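Xylose isomerase domain protein (PDB 3U0H) is of unproven function but, as a xylose isomerase-like TIM-barrel protein, may act as an isomerase. Local coordinates at residues V35-L40 with A90-R95; P77-E82 with R125-E130; A160-F165 with V174-D179; D191-L196 with V232-G237. All coordinates share one frame; numbering follows the deposited sequence. Where two conformers were deposited one is given.

Interaction 1 of 4, residues V35-L40 with A90-R95; sequences VPFHWL and ARLCAR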
loop_
_atom_site.group_PDB
_atom_site.type_symbol
_atom_site.label_atom_id
_atom_site.label_comp_id
_atom_site.label_asym_id
_atom_site.label_seq_id
_atom_site.Cartn_x
_atom_site.Cartn_y
_atom_site.Cartn_z
ATOM N N VAL A 35 -32.257 -3.512 -4.494
ATOM C CA VAL A 35 -32.546 -3.610 -5.914
ATOM C C VAL A 35 -31.264 -4.087 -6.573
ATOM O O VAL A 35 -30.241 -3.468 -6.402
ATOM C CB VAL A 35 -32.932 -2.261 -6.506
ATOM C CG1 VAL A 35 -33.204 -2.398 -8.018
ATOM C CG2 VAL A 35 -34.163 -1.694 -5.781
ATOM N N PRO A 36 -31.316 -5.211 -7.323
ATOM C CA PRO A 36 -30.151 -5.603 -8.102
ATOM C C PRO A 36 -29.724 -4.532 -9.156
ATOM O O PRO A 36 -30.564 -3.806 -9.744
ATOM C CB PRO A 36 -30.591 -6.929 -8.767
ATOM C CG PRO A 36 -31.825 -7.395 -8.074
ATOM C CD PRO A 36 -32.391 -6.230 -7.314
ATOM N N PHE A 37 -28.425 -4.426 -9.401
ATOM C CA PHE A 37 -27.889 -3.338 -10.226
ATOM C C PHE A 37 -28.387 -3.366 -11.705
ATOM O O PHE A 37 -28.609 -2.290 -12.321
ATOM C CB PHE A 37 -26.332 -3.325 -10.196
ATOM C CG PHE A 37 -25.728 -2.227 -11.077
ATOM C CD1 PHE A 37 -25.810 -0.902 -10.690
ATOM C CD2 PHE A 37 -25.203 -2.520 -12.320
ATOM C CE1 PHE A 37 -25.328 0.092 -11.481
ATOM C CE2 PHE A 37 -24.703 -1.512 -13.136
ATOM C CZ PHE A 37 -24.756 -0.205 -12.708
ATOM N N HIS A 38 -28.511 -4.569 -12.282
ATOM C CA HIS A 38 -29.088 -4.733 -13.636
ATOM C C HIS A 38 -30.412 -4.059 -13.733
ATOM O O HIS A 38 -30.741 -3.510 -14.803
ATOM C CB HIS A 38 -29.243 -6.207 -14.040
ATOM C CG HIS A 38 -28.001 -6.817 -14.642
ATOM N ND1 HIS A 38 -26.928 -6.065 -15.083
ATOM C CD2 HIS A 38 -27.678 -8.158 -14.921
ATOM C CE1 HIS A 38 -25.982 -6.897 -15.607
ATOM N NE2 HIS A 38 -26.450 -8.178 -15.515
ATOM N N TRP A 39 -31.185 -4.017 -12.651
ATOM C CA TRP A 39 -32.463 -3.339 -12.770
ATOM C C TRP A 39 -32.239 -1.875 -12.932
ATOM O O TRP A 39 -32.816 -1.225 -13.808
ATOM C CB TRP A 39 -33.299 -3.521 -11.554
ATOM C CG TRP A 39 -33.766 -4.897 -11.211
ATOM C CD1 TRP A 39 -33.065 -6.148 -11.297
ATOM C CD2 TRP A 39 -35.079 -5.207 -10.624
ATOM N NE1 TRP A 39 -33.844 -7.173 -10.809
ATOM C CE2 TRP A 39 -35.093 -6.661 -10.384
ATOM C CE3 TRP A 39 -36.186 -4.457 -10.294
ATOM C CZ2 TRP A 39 -36.192 -7.283 -9.821
ATOM C CZ3 TRP A 39 -37.301 -5.098 -9.749
ATOM C CH2 TRP A 39 -37.300 -6.471 -9.512
ATOM N N LEU A 40 -31.367 -1.336 -12.091
ATOM C CA LEU A 40 -31.083 0.085 -12.130
ATOM C C LEU A 40 -30.384 0.495 -13.446
ATOM O O LEU A 40 -30.654 1.558 -13.991
ATOM C CB LEU A 40 -30.223 0.465 -10.924
ATOM C CG LEU A 40 -30.742 0.153 -9.515
ATOM C CD1 LEU A 40 -29.658 0.422 -8.494
ATOM C CD2 LEU A 40 -32.017 0.942 -9.232
ATOM N N ALA A 90 -20.471 2.067 -8.999
ATOM C CA ALA A 90 -20.558 2.309 -7.556
ATOM C C ALA A 90 -20.968 3.755 -7.208
ATOM O O ALA A 90 -21.687 3.956 -6.218
ATOM C CB ALA A 90 -19.304 1.912 -6.835
ATOM N N ARG A 91 -20.535 4.768 -7.976
ATOM C CA ARG A 91 -20.879 6.140 -7.595
ATOM C C ARG A 91 -22.396 6.361 -7.785
ATOM O O ARG A 91 -23.027 7.024 -6.991
ATOM C CB ARG A 91 -20.143 7.162 -8.438
ATOM C CG ARG A 91 -18.631 7.281 -8.272
ATOM C CD ARG A 91 -17.992 8.219 -9.317
ATOM N NE ARG A 91 -16.570 8.331 -9.052
ATOM C CZ ARG A 91 -15.596 7.726 -9.722
ATOM N NH1 ARG A 91 -15.819 7.009 -10.820
ATOM N NH2 ARG A 91 -14.357 7.875 -9.327
ATOM N N LEU A 92 -22.972 5.803 -8.840
ATOM C CA LEU A 92 -24.383 5.952 -9.106
ATOM C C LEU A 92 -25.094 5.331 -7.894
ATOM O O LEU A 92 -25.970 5.926 -7.332
ATOM C CB LEU A 92 -24.783 5.306 -10.426
ATOM C CG LEU A 92 -26.319 5.143 -10.620
ATOM C CD1 LEU A 92 -27.068 6.502 -10.596
ATOM C CD2 LEU A 92 -26.675 4.342 -11.891
ATOM N N CYS A 93 -24.647 4.180 -7.423
ATOM C CA CYS A 93 -25.377 3.561 -6.326
ATOM C C CYS A 93 -25.186 4.317 -5.037
ATOM O O CYS A 93 -26.134 4.397 -4.238
ATOM C CB CYS A 93 -25.004 2.086 -6.148
ATOM S SG CYS A 93 -25.581 1.056 -7.523
ATOM N N ALA A 94 -23.990 4.877 -4.820
ATOM C CA ALA A 94 -23.759 5.751 -3.621
ATOM C C ALA A 94 -24.789 6.900 -3.551
ATOM O O ALA A 94 -25.303 7.215 -2.482
ATOM C CB ALA A 94 -22.314 6.331 -3.592
ATOM N N ARG A 95 -25.080 7.501 -4.713
ATOM C CA ARG A 95 -25.982 8.650 -4.846
ATOM C C ARG A 95 -27.425 8.292 -4.454
ATOM O O ARG A 95 -28.195 9.154 -4.086
ATOM C CB ARG A 95 -26.033 9.137 -6.325
ATOM C CG ARG A 95 -24.997 10.178 -6.744
ATOM C CD ARG A 95 -24.960 10.349 -8.275
ATOM N NE ARG A 95 -26.267 10.748 -8.795
ATOM C CZ ARG A 95 -26.527 10.984 -10.081
ATOM N NH1 ARG A 95 -27.739 11.376 -10.435
ATOM N NH2 ARG A 95 -25.578 10.842 -11.004
#
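Cys93 and Phe37 form a sulfur-aromatic contact at the rim of the ring. The sulfur SG of Cys93 lies 3.7 Å from CD1 of Phe37 and 4.9 Å from the ring centroid, 74° off the ring normal, so it meets the edge near the ring plane and does not sit over a face. With CG of Phe37 anti to the backbone N (chi1 178°), the ring is carried across toward helix 86-95, and Cys93 sends its sulfur back to meet it. The nearest CA atoms of the two segments, those of Phe37 and Cys93, are 8.3 Å apart.

The two segments belong to helices on the outside of an eight-stranded parallel barrel, the TIM-barrel fold. Strand 62-67 is touched by both: Leu63 and Leu66 meet Cys93, while Phe37 rests on Leu66 and Leu40 on Leu63. All four touching residues are buried, yet the segments cover only 150 Å² of each other's surface in total.

The remaining contacts are apolar and looser. Leu40 brings CD1 to 4.2 Å from SG of Cys93, giving the sulfur a second neighbour from the same helix as Phe37. Leu92 reaches the ring obliquely, its CD2 4.5 Å from CE1 of Phe37.

Interaction 2 of 4, residues P77-E82 with R125-E130; sequences PVFLRE and RQVAVE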
loop_
_atom_site.group_PDB
_atom_site.type_symbol
_atom_site.label_atom_id
_atom_site.label_comp_id
_atom_site.label_asym_id
_atom_site.label_seq_id
_atom_site.Cartn_x
_atom_site.Cartn_y
_atom_site.Cartn_z
ATOM N N PRO A 77 -9.116 -10.617 -19.165
ATOM C CA PRO A 77 -9.434 -9.392 -19.908
ATOM C C PRO A 77 -10.873 -8.904 -19.627
ATOM O O PRO A 77 -11.093 -7.713 -19.582
ATOM C CB PRO A 77 -9.284 -9.812 -21.371
ATOM C CG PRO A 77 -8.533 -11.120 -21.350
ATOM C CD PRO A 77 -8.978 -11.769 -20.084
ATOM N N VAL A 78 -11.827 -9.807 -19.439
ATOM C CA VAL A 78 -13.215 -9.383 -19.180
ATOM C C VAL A 78 -13.304 -8.843 -17.759
ATOM O O VAL A 78 -13.933 -7.805 -17.516
ATOM C CB VAL A 78 -14.217 -10.541 -19.428
ATOM C CG1 VAL A 78 -15.651 -10.151 -19.039
ATOM C CG2 VAL A 78 -14.128 -11.053 -20.889
ATOM N N PHE A 79 -12.650 -9.538 -16.820
ATOM C CA PHE A 79 -12.625 -9.103 -15.447
ATOM C C PHE A 79 -12.024 -7.701 -15.339
ATOM O O PHE A 79 -12.612 -6.818 -14.717
ATOM C CB PHE A 79 -11.862 -10.081 -14.504
ATOM C CG PHE A 79 -11.579 -9.489 -13.165
ATOM C CD1 PHE A 79 -12.607 -9.275 -12.286
ATOM C CD2 PHE A 79 -10.315 -9.043 -12.835
ATOM C CE1 PHE A 79 -12.392 -8.671 -11.069
ATOM C CE2 PHE A 79 -10.081 -8.453 -11.612
ATOM C CZ PHE A 79 -11.137 -8.279 -10.716
ATOM N N LEU A 80 -10.856 -7.501 -15.913
ATOM C CA LEU A 80 -10.243 -6.171 -15.835
ATOM C C LEU A 80 -11.130 -5.073 -16.412
ATOM O O LEU A 80 -11.172 -3.935 -15.888
ATOM C CB LEU A 80 -8.862 -6.123 -16.480
ATOM C CG LEU A 80 -7.790 -6.925 -15.704
ATOM C CD1 LEU A 80 -6.457 -7.045 -16.484
ATOM C CD2 LEU A 80 -7.568 -6.421 -14.261
ATOM N N ARG A 81 -11.843 -5.401 -17.455
ATOM C CA ARG A 81 -12.722 -4.471 -18.129
ATOM C C ARG A 81 -13.872 -4.105 -17.198
ATOM O O ARG A 81 -14.194 -2.959 -16.979
ATOM C CB ARG A 81 -13.223 -5.142 -19.422
ATOM C CG ARG A 81 -14.115 -4.302 -20.337
ATOM C CD ARG A 81 -14.481 -5.078 -21.611
ATOM N NE ARG A 81 -13.319 -5.787 -22.160
ATOM C CZ ARG A 81 -13.344 -7.042 -22.617
ATOM N NH1 ARG A 81 -14.477 -7.764 -22.614
ATOM N NH2 ARG A 81 -12.223 -7.578 -23.053
ATOM N N GLU A 82 -14.493 -5.127 -16.633
ATOM C CA GLU A 82 -15.611 -4.887 -15.714
ATOM C C GLU A 82 -15.151 -4.171 -14.433
ATOM O O GLU A 82 -15.922 -3.367 -13.834
ATOM C CB GLU A 82 -16.326 -6.194 -15.406
ATOM C CG GLU A 82 -16.955 -6.844 -16.645
ATOM C CD GLU A 82 -17.987 -5.925 -17.263
ATOM O OE1 GLU A 82 -18.806 -5.368 -16.495
ATOM O OE2 GLU A 82 -17.948 -5.712 -18.509
ATOM N N ARG A 125 -9.404 -8.048 -3.719
ATOM C CA ARG A 125 -8.517 -6.976 -3.264
ATOM C C ARG A 125 -8.611 -5.812 -4.257
ATOM O O ARG A 125 -8.762 -4.639 -3.863
ATOM C CB ARG A 125 -7.075 -7.499 -3.169
ATOM C CG ARG A 125 -6.044 -6.463 -2.803
ATOM C CD ARG A 125 -4.606 -7.004 -3.053
ATOM N NE ARG A 125 -4.466 -8.313 -2.447
ATOM C CZ ARG A 125 -3.712 -9.347 -2.843
ATOM N NH1 ARG A 125 -2.911 -9.283 -3.877
ATOM N NH2 ARG A 125 -3.799 -10.485 -2.123
ATOM N N GLN A 126 -8.451 -6.127 -5.541
ATOM C CA GLN A 126 -8.584 -5.116 -6.606
ATOM C C GLN A 126 -9.969 -4.445 -6.539
ATOM O O GLN A 126 -10.080 -3.242 -6.661
ATOM C CB GLN A 126 -8.308 -5.720 -7.967
ATOM C CG GLN A 126 -6.833 -6.033 -8.240
ATOM C CD GLN A 126 -6.612 -6.695 -9.608
ATOM O OE1 GLN A 126 -7.307 -7.622 -9.988
ATOM N NE2 GLN A 126 -5.657 -6.204 -10.338
ATOM N N VAL A 127 -11.018 -5.209 -6.321
ATOM C CA VAL A 127 -12.337 -4.621 -6.211
ATOM C C VAL A 127 -12.392 -3.684 -5.008
ATOM O O VAL A 127 -12.850 -2.544 -5.143
ATOM C CB VAL A 127 -13.400 -5.694 -6.149
ATOM C CG1 VAL A 127 -14.771 -5.148 -5.704
ATOM C CG2 VAL A 127 -13.523 -6.357 -7.522
ATOM N N ALA A 128 -11.892 -4.146 -3.863
ATOM C CA ALA A 128 -11.954 -3.373 -2.637
ATOM C C ALA A 128 -11.170 -2.090 -2.784
ATOM O O ALA A 128 -11.595 -1.055 -2.340
ATOM C CB ALA A 128 -11.363 -4.177 -1.500
ATOM N N VAL A 129 -10.012 -2.167 -3.408
ATOM C CA VAL A 129 -9.202 -0.996 -3.678
ATOM C C VAL A 129 -9.903 0.037 -4.566
ATOM O O VAL A 129 -9.821 1.234 -4.264
ATOM C CB VAL A 129 -7.832 -1.367 -4.276
ATOM C CG1 VAL A 129 -7.093 -0.127 -4.825
ATOM C CG2 VAL A 129 -7.005 -2.104 -3.221
ATOM N N GLU A 130 -10.647 -0.374 -5.589
ATOM C CA GLU A 130 -11.339 0.612 -6.442
ATOM C C GLU A 130 -12.371 1.329 -5.595
ATOM O O GLU A 130 -12.818 2.432 -5.953
ATOM C CB GLU A 130 -12.053 -0.016 -7.663
ATOM C CG GLU A 130 -11.109 -0.526 -8.736
ATOM C CD GLU A 130 -10.202 0.583 -9.212
ATOM O OE1 GLU A 130 -10.732 1.667 -9.498
ATOM O OE2 GLU A 130 -8.974 0.412 -9.236
#
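Phe79 points its ring at the side-chain amide of Gln126, whose OE1 lies in the ring plane at the edge, 3.3 Å from CE2 of Phe79. Both residues sit on outer helices of the TIM barrel, 76-84 and 113-131. Over these segments the helices run nearly parallel, their axes 16° apart in direction and 11.7 Å apart at closest approach, and at this spacing it is the outer ends of the side chains that meet.

Phe79 does so with CG anti to its own backbone N (chi1 167°). Gln126 answers with a chain extended beyond CG, which carries the amide out to the ring; the amide and ring planes differ by 30°. The approach of a carbonyl oxygen to the ring's hydrogen-bearing rim is electrostatically reasonable, but the firmer polar partner of OE1 is Arg122, one turn earlier on helix 113-131, which donates a hydrogen bond from NH1.

Val127 meets another part of the same rim, with CG2 4.4 Å from CE1 of Phe79. Leu83, on the same helix as Leu80, packs on both Gln126 and Val127. Phe79 and Val127 are buried, whereas Leu80 is exposed, and its CD2 comes within 4.4 Å of NE2 of Gln126.

Interaction 3 of 4, residues A160-F165 with V174-D179; sequences ADLKTF and VGALVD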
loop_
_atom_site.group_PDB
_atom_site.type_symbol
_atom_site.label_atom_id
_atom_site.label_comp_id
_atom_site.label_asym_id
_atom_site.label_seq_id
_atom_site.Cartn_x
_atom_site.Cartn_y
_atom_site.Cartn_z
ATOM N N ALA A 160 -15.798 -17.955 10.576
ATOM C CA ALA A 160 -14.374 -18.254 10.973
ATOM C C ALA A 160 -13.509 -18.455 9.725
ATOM O O ALA A 160 -12.422 -17.919 9.608
ATOM C CB ALA A 160 -14.255 -19.491 11.930
ATOM N N ASP A 161 -14.019 -19.212 8.772
ATOM C CA ASP A 161 -13.326 -19.379 7.485
ATOM C C ASP A 161 -13.137 -18.027 6.776
ATOM O O ASP A 161 -12.037 -17.708 6.298
ATOM C CB ASP A 161 -14.109 -20.284 6.530
ATOM C CG ASP A 161 -14.128 -21.748 6.940
ATOM O OD1 ASP A 161 -13.499 -22.117 7.942
ATOM O OD2 ASP A 161 -14.850 -22.509 6.246
ATOM N N LEU A 162 -14.234 -17.279 6.665
ATOM C CA LEU A 162 -14.186 -15.981 6.020
ATOM C C LEU A 162 -13.135 -15.064 6.647
ATOM O O LEU A 162 -12.454 -14.329 5.916
ATOM C CB LEU A 162 -15.542 -15.282 6.051
ATOM C CG LEU A 162 -15.597 -13.879 5.382
ATOM C CD1 LEU A 162 -15.143 -13.917 3.936
ATOM C CD2 LEU A 162 -17.023 -13.269 5.474
ATOM N N LYS A 163 -13.020 -15.079 7.982
ATOM C CA LYS A 163 -12.031 -14.236 8.630
ATOM C C LYS A 163 -10.603 -14.606 8.256
ATOM O O LYS A 163 -9.761 -13.708 8.162
ATOM C CB LYS A 163 -12.118 -14.339 10.118
ATOM C CG LYS A 163 -13.233 -13.578 10.774
ATOM C CD LYS A 163 -13.208 -13.992 12.256
ATOM C CE LYS A 163 -13.762 -12.940 13.190
ATOM N NZ LYS A 163 -13.976 -13.480 14.576
ATOM N N THR A 164 -10.295 -15.887 8.055
ATOM C CA THR A 164 -8.940 -16.217 7.577
ATOM C C THR A 164 -8.799 -15.714 6.134
ATOM O O THR A 164 -7.742 -15.245 5.732
ATOM C CB THR A 164 -8.614 -17.699 7.658
ATOM O OG1 THR A 164 -9.464 -18.404 6.719
ATOM C CG2 THR A 164 -8.869 -18.228 9.116
ATOM N N PHE A 165 -9.877 -15.701 5.374
ATOM C CA PHE A 165 -9.784 -15.326 3.939
ATOM C C PHE A 165 -9.524 -13.832 3.790
ATOM O O PHE A 165 -8.758 -13.448 2.909
ATOM C CB PHE A 165 -11.008 -15.806 3.179
ATOM C CG PHE A 165 -10.970 -15.560 1.684
ATOM C CD1 PHE A 165 -9.893 -15.969 0.914
ATOM C CD2 PHE A 165 -12.044 -14.974 1.051
ATOM C CE1 PHE A 165 -9.873 -15.763 -0.438
ATOM C CE2 PHE A 165 -12.003 -14.744 -0.317
ATOM C CZ PHE A 165 -10.920 -15.148 -1.060
ATOM N N VAL A 174 -12.833 -4.767 3.808
ATOM C CA VAL A 174 -13.556 -6.014 3.477
ATOM C C VAL A 174 -14.080 -6.674 4.718
ATOM O O VAL A 174 -13.336 -6.892 5.663
ATOM C CB VAL A 174 -12.715 -7.013 2.639
ATOM C CG1 VAL A 174 -13.484 -8.295 2.293
ATOM C CG2 VAL A 174 -12.317 -6.327 1.337
ATOM N N GLY A 175 -15.395 -6.967 4.704
ATOM C CA GLY A 175 -16.054 -7.590 5.839
ATOM C C GLY A 175 -17.034 -8.669 5.431
ATOM O O GLY A 175 -16.805 -9.386 4.477
ATOM N N ALA A 176 -18.135 -8.735 6.142
ATOM C CA ALA A 176 -19.069 -9.785 5.958
ATOM C C ALA A 176 -20.469 -9.276 5.573
ATOM O O ALA A 176 -20.964 -8.254 6.057
ATOM C CB ALA A 176 -19.112 -10.666 7.249
ATOM N N LEU A 177 -21.128 -10.024 4.708
ATOM C CA LEU A 177 -22.597 -9.939 4.568
ATOM C C LEU A 177 -23.022 -11.113 5.425
ATOM O O LEU A 177 -22.668 -12.227 5.111
ATOM C CB LEU A 177 -23.030 -10.140 3.085
ATOM C CG LEU A 177 -24.478 -9.789 2.642
ATOM C CD1 LEU A 177 -24.631 -10.034 1.125
ATOM C CD2 LEU A 177 -25.505 -10.663 3.376
ATOM N N VAL A 178 -23.772 -10.865 6.484
ATOM C CA VAL A 178 -24.181 -11.879 7.373
ATOM C C VAL A 178 -25.640 -12.238 7.123
ATOM O O VAL A 178 -26.543 -11.440 7.378
ATOM C CB VAL A 178 -24.052 -11.401 8.847
ATOM C CG1 VAL A 178 -24.483 -12.542 9.775
ATOM C CG2 VAL A 178 -22.634 -10.943 9.155
ATOM N N ASP A 179 -25.888 -13.472 6.704
ATOM C CA ASP A 179 -27.259 -13.958 6.408
ATOM C C ASP A 179 -27.693 -14.935 7.511
ATOM O O ASP A 179 -26.915 -15.799 7.824
ATOM C CB ASP A 179 -27.186 -14.677 5.074
ATOM C CG ASP A 179 -28.553 -15.109 4.547
ATOM O OD1 ASP A 179 -29.371 -15.661 5.343
ATOM O OD2 ASP A 179 -28.769 -14.911 3.299
#
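Leu162 is the residue of helix 159-169 that reaches strand 174-179 in this contact. Asp161, just before it, is held elsewhere: it uses OD2 to accept a hydrogen bond from the backbone N of Gln157, while OD1 forms a salt bridge with Arg115 of the third subunit.

Leu162 itself turns CG anti to the backbone N (chi1 -180°), which sends the branch toward the strand. Its CD2 does the touching, 3.8 Å from CB of Ala176 and 4.0 Å from O of Gly175. The CA atoms of Leu162 and Ala176, the nearest such pair across the two segments, are 7.9 Å apart.

Thr164 bonds back within its own helix. Its OG1 donates to O of Asp161 at 2.7 Å, with a C=O...donor angle of 136° and the donor tilted 16° from the carbonyl plane. The same oxygen also accepts from the backbone N of Phe165, so two donors share it. The ring of Phe165 turns to helix 113-131, packing on Ile117, Leu120 and Ile124, and meets Phe155 edge-to-face.

This is helix-on-strand packing in the TIM barrel. Strand 174-179 lies between strands 137-141 and 201-206, bonded through its backbone to both, while Leu162 also touches Leu140 on the first of these.

Interaction 4 of 4, residues D191-L196 with V232-G237; sequences DDLAQL and VPFLRG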
loop_
_atom_site.group_PDB
_atom_site.type_symbol
_atom_site.label_atom_id
_atom_site.label_comp_id
_atom_site.label_asym_id
_atom_site.label_seq_id
_atom_site.Cartn_x
_atom_site.Cartn_y
_atom_site.Cartn_z
ATOM N N ASP A 191 -22.663 -14.913 19.977
ATOM C CA ASP A 191 -21.360 -14.319 20.324
ATOM C C ASP A 191 -20.390 -14.270 19.127
ATOM O O ASP A 191 -19.479 -13.458 19.128
ATOM C CB ASP A 191 -20.648 -15.032 21.536
ATOM C CG ASP A 191 -21.444 -14.961 22.843
ATOM O OD1 ASP A 191 -22.381 -14.136 22.944
ATOM O OD2 ASP A 191 -21.111 -15.717 23.793
ATOM N N ASP A 192 -20.553 -15.145 18.143
ATOM C CA ASP A 192 -19.714 -15.059 16.952
ATOM C C ASP A 192 -19.888 -13.713 16.230
ATOM O O ASP A 192 -18.921 -13.101 15.732
ATOM C CB ASP A 192 -20.012 -16.224 16.007
ATOM C CG ASP A 192 -19.603 -17.562 16.600
ATOM O OD1 ASP A 192 -18.407 -17.716 16.956
ATOM O OD2 ASP A 192 -20.478 -18.458 16.709
ATOM N N LEU A 193 -21.136 -13.235 16.262
ATOM C CA LEU A 193 -21.535 -12.007 15.622
ATOM C C LEU A 193 -21.290 -10.829 16.507
ATOM O O LEU A 193 -20.878 -9.799 16.013
ATOM C CB LEU A 193 -22.993 -12.077 15.251
ATOM C CG LEU A 193 -23.388 -13.265 14.398
ATOM C CD1 LEU A 193 -24.885 -13.221 14.114
ATOM C CD2 LEU A 193 -22.597 -13.279 13.096
ATOM N N ALA A 194 -21.534 -10.954 17.813
ATOM C CA ALA A 194 -21.255 -9.861 18.747
ATOM C C ALA A 194 -19.764 -9.445 18.816
ATOM O O ALA A 194 -19.453 -8.315 19.179
ATOM C CB ALA A 194 -21.754 -10.182 20.167
ATOM N N GLN A 195 -18.851 -10.349 18.505
ATOM C CA GLN A 195 -17.451 -10.050 18.704
ATOM C C GLN A 195 -16.856 -9.459 17.456
ATOM O O GLN A 195 -15.682 -9.183 17.431
ATOM C CB GLN A 195 -16.753 -11.319 19.168
ATOM C CG GLN A 195 -16.971 -11.499 20.701
ATOM C CD GLN A 195 -17.023 -12.956 21.168
ATOM O OE1 GLN A 195 -16.721 -13.871 20.389
ATOM N NE2 GLN A 195 -17.442 -13.186 22.426
ATOM N N LEU A 196 -17.646 -9.320 16.380
ATOM C CA LEU A 196 -17.176 -8.640 15.135
ATOM C C LEU A 196 -17.022 -7.136 15.304
ATOM O O LEU A 196 -17.911 -6.493 15.823
ATOM C CB LEU A 196 -18.131 -8.840 13.974
ATOM C CG LEU A 196 -18.118 -10.190 13.323
ATOM C CD1 LEU A 196 -19.230 -10.191 12.305
ATOM C CD2 LEU A 196 -16.749 -10.469 12.703
ATOM N N VAL A 232 -33.990 -13.508 17.233
ATOM C CA VAL A 232 -33.704 -12.473 18.207
ATOM C C VAL A 232 -32.207 -12.453 18.595
ATOM O O VAL A 232 -31.631 -11.412 18.537
ATOM C CB VAL A 232 -34.636 -12.521 19.423
ATOM C CG1 VAL A 232 -34.254 -11.405 20.381
ATOM C CG2 VAL A 232 -36.075 -12.330 18.998
ATOM N N PRO A 233 -31.589 -13.602 18.955
ATOM C CA PRO A 233 -30.130 -13.650 19.181
ATOM C C PRO A 233 -29.300 -13.300 17.968
ATOM O O PRO A 233 -28.240 -12.704 18.117
ATOM C CB PRO A 233 -29.863 -15.107 19.545
ATOM C CG PRO A 233 -31.163 -15.600 20.129
ATOM C CD PRO A 233 -32.263 -14.853 19.403
ATOM N N PHE A 234 -29.762 -13.665 16.781
ATOM C CA PHE A 234 -29.108 -13.214 15.533
ATOM C C PHE A 234 -29.016 -11.699 15.423
ATOM O O PHE A 234 -27.934 -11.152 15.256
ATOM C CB PHE A 234 -29.865 -13.731 14.315
ATOM C CG PHE A 234 -29.283 -13.298 13.003
ATOM C CD1 PHE A 234 -28.110 -13.839 12.548
ATOM C CD2 PHE A 234 -29.949 -12.420 12.204
ATOM C CE1 PHE A 234 -27.599 -13.500 11.327
ATOM C CE2 PHE A 234 -29.465 -12.080 10.983
ATOM C CZ PHE A 234 -28.258 -12.605 10.552
ATOM N N LEU A 235 -30.159 -11.029 15.525
ATOM C CA LEU A 235 -30.181 -9.595 15.492
ATOM C C LEU A 235 -29.458 -8.990 16.696
ATOM O O LEU A 235 -28.743 -8.016 16.574
ATOM C CB LEU A 235 -31.605 -9.099 15.451
ATOM C CG LEU A 235 -32.285 -9.524 14.184
ATOM C CD1 LEU A 235 -33.788 -9.212 14.319
ATOM C CD2 LEU A 235 -31.591 -8.803 13.042
ATOM N N ARG A 236 -29.665 -9.552 17.871
ATOM C CA ARG A 236 -29.123 -8.941 19.038
ATOM C C ARG A 236 -27.603 -8.916 18.838
ATOM O O ARG A 236 -26.968 -7.911 19.069
ATOM C CB ARG A 236 -29.523 -9.713 20.289
ATOM C CG ARG A 236 -29.043 -9.084 21.616
ATOM C CD ARG A 236 -29.026 -10.111 22.737
ATOM N NE ARG A 236 -30.337 -10.640 22.948
ATOM C CZ ARG A 236 -30.671 -11.925 23.154
ATOM N NH1 ARG A 236 -29.807 -12.944 23.153
ATOM N NH2 ARG A 236 -31.945 -12.180 23.367
ATOM N N GLY A 237 -27.042 -10.024 18.372
ATOM C CA GLY A 237 -25.607 -10.128 18.215
ATOM C C GLY A 237 -25.122 -9.061 17.253
ATOM O O GLY A 237 -24.135 -8.460 17.498
#
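The first torsions of Leu193 and Phe234 bring their ends together although the two side chains start differently. Leu193 places CG anti to the carbonyl carbon (chi1 -55°) and points toward helix 231-241. Phe234 leaves its backbone pointing away from segment 191-196, yet with CG anti to the backbone N (chi1 179°) its ring swings round to the leucine. CD1 of Leu193 then lies 3.6 Å from CD1 of Phe234, approaching the ring obliquely, and 3.9 Å from the backbone O of Phe234.

The second part of the contact is made by backbones. The CA atoms of Ala194 and Gly237 are 4.4 Å apart, a close approach possible because Gly237 has no side chain; the position a CB would take lies tight against CB of Leu193. At this point CA of Ala194 meets O of Gly237 at 3.4 Å with an angle of 138° at the hydrogen, a CA-H...O contact. The methyl CB of Ala194 also borders that carbonyl oxygen, at 4.0 Å.

A salt bridge from Arg236 NH1 to Glu190 joins the same two helices beside the apolar contact. In the TIM barrel, short helix 190-194 and helix 231-241 lie side by side outside the strands. Leu193 and Phe234 both rest on Val178 of strand 174-179, Phe234 also touches Val204 of strand 201-206, and Trp183 of helix 180-185 meets both side chains.

Interactions 1, 2 and 4 join outer helices of one TIM barrel, and interaction 3 alone sets a helix against a barrel strand. The contacts also differ in depth. Interactions 1, 3 and 4 are buried; interaction 2, its centre about 20 Å from the centre of the chain, is partly exposed and has the most polar side-chain chemistry. Interactions 1 and 2 use the consecutive helices 86-95 and 76-84 without touching, and both turn on the edge of a phenylalanine, met by sulfur in one and by an amide oxygen in the other. Interaction 3 touches interaction 2 through Val174 and Ala128, and interaction 4 where Lys163 meets Leu196. Interaction 4 brings backbones closest.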